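Local coordinates for protein DNA helicase RecQ (Deinococcus radiodurans, PDB 4Q48) that probably couples ATP hydrolysis to 3'-to-5' translocation and unwinding of duplex DNA, the chain here being its zinc-binding catalytic core with the RQC domain, at residues Ala433-Thr437 and Arg471-Arg475. Numbering follows the deposited sequence.
Sequences AAHLT and RSVLR
L474 and R471, one helical turn apart, both reach over to A433 and T437, joining two helices of the RQC domain, the winged-helix module of RecQ helicases. The helix axes pass 10.1 Å apart, and their directions make an angle of 127°. The tight part lies around L474. Its CD1 sits 3.5 Å from the carbonyl O of A433 and also touches the CB of that alanine and the OG1 of T437. Deeper in, L436 CD1 meets L474 CD2 more loosely, at 4.4 Å; A420 of helix 414-426 packs on L474, and A433 and L436 also touch L491 of a loop. The other side is partly exposed and belongs to R471. Bends at chi2 and chi3 turn its chain so that the guanidinium lies over the A433-A434 peptide, with A434 N 3.8 Å above the centre of its plane. NE lies against A433 CB and NH1 against A434 CB, contacts of shape rather than polar bonds. R471 CD lies 3.4 Å from T437 OG1, the two side chains crossing at about a right angle. With an alanine in place of R471, the peptide is likely to lose its guanidinium lid, and T437 OG1 the methylene beside it. That hydroxyl is engaged within its own helix: with OG1 anti to the carbonyl carbon (chi1 -56°), it turns back to donate to the carbonyl one turn earlier. A433 O thus accepts two bonds, T437 N and T437 OG1 arriving from opposite faces of its carbonyl plane.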
# COMPACT_ATOMS: atom_id res chain seq x y z
N ALA A 433 20.60 -2.05 18.30
CA ALA A 433 19.83 -1.48 19.41
C ALA A 433 20.52 -1.67 20.76
O ALA A 433 20.56 -0.75 21.59
CB ALA A 433 18.44 -2.09 19.43
N ALA A 434 21.02 -2.88 21.00
CA ALA A 434 21.69 -3.18 22.28
C ALA A 434 22.96 -2.35 22.47
O ALA A 434 23.18 -1.77 23.54
CB ALA A 434 22.00 -4.65 22.36
N HIS A 435 23.79 -2.27 21.43
CA HIS A 435 25.00 -1.46 21.48
C HIS A 435 24.73 0.02 21.74
O HIS A 435 25.31 0.62 22.64
CB HIS A 435 25.81 -1.60 20.20
CG HIS A 435 27.12 -0.89 20.26
ND1 HIS A 435 28.26 -1.47 20.79
CD2 HIS A 435 27.48 0.38 19.92
CE1 HIS A 435 29.25 -0.60 20.76
NE2 HIS A 435 28.80 0.53 20.23
N LEU A 436 23.82 0.59 20.95
CA LEU A 436 23.37 1.96 21.15
C LEU A 436 22.94 2.19 22.60
O LEU A 436 23.24 3.22 23.22
CB LEU A 436 22.20 2.25 20.21
CG LEU A 436 22.50 2.29 18.71
CD1 LEU A 436 21.23 2.59 17.91
CD2 LEU A 436 23.55 3.33 18.41
N THR A 437 22.25 1.20 23.15
CA THR A 437 21.70 1.29 24.50
C THR A 437 22.84 1.34 25.51
O THR A 437 22.72 2.00 26.55
CB THR A 437 20.76 0.12 24.80
OG1 THR A 437 19.72 0.07 23.82
CG2 THR A 437 20.18 0.22 26.19
N ARG A 471 15.29 0.39 24.74
CA ARG A 471 15.00 -0.61 23.72
C ARG A 471 13.62 -0.31 23.18
O ARG A 471 13.35 -0.46 21.97
CB ARG A 471 15.08 -2.03 24.27
CG ARG A 471 16.49 -2.53 24.56
CD ARG A 471 17.42 -2.41 23.35
NE ARG A 471 17.23 -3.48 22.37
CZ ARG A 471 17.85 -4.65 22.43
NH1 ARG A 471 18.69 -4.90 23.44
NH2 ARG A 471 17.63 -5.58 21.50
N SER A 472 12.75 0.11 24.10
CA SER A 472 11.39 0.52 23.78
C SER A 472 11.36 1.78 22.89
O SER A 472 10.74 1.77 21.82
CB SER A 472 10.62 0.76 25.08
OG SER A 472 9.47 1.55 24.82
N VAL A 473 12.06 2.83 23.33
CA VAL A 473 12.18 4.06 22.56
C VAL A 473 12.69 3.71 21.17
O VAL A 473 12.16 4.20 20.16
CB VAL A 473 13.14 5.09 23.22
CG1 VAL A 473 13.61 6.10 22.20
CG2 VAL A 473 12.48 5.81 24.38
N LEU A 474 13.70 2.84 21.11
CA LEU A 474 14.27 2.45 19.83
C LEU A 474 13.29 1.72 18.93
O LEU A 474 13.25 2.02 17.74
CB LEU A 474 15.54 1.61 20.02
CG LEU A 474 16.73 2.36 20.66
CD1 LEU A 474 17.81 1.38 21.12
CD2 LEU A 474 17.32 3.45 19.73
N ARG A 475 12.47 0.82 19.47
CA ARG A 475 11.52 0.11 18.63
C ARG A 475 10.55 1.10 18.07
O ARG A 475 10.15 1.05 16.90
CB ARG A 475 10.79 -0.98 19.40
CG ARG A 475 11.63 -2.24 19.58
CD ARG A 475 10.83 -3.41 20.14
NE ARG A 475 10.23 -3.06 21.43
CZ ARG A 475 10.85 -3.23 22.60
NH1 ARG A 475 12.07 -3.75 22.62
NH2 ARG A 475 10.24 -2.89 23.74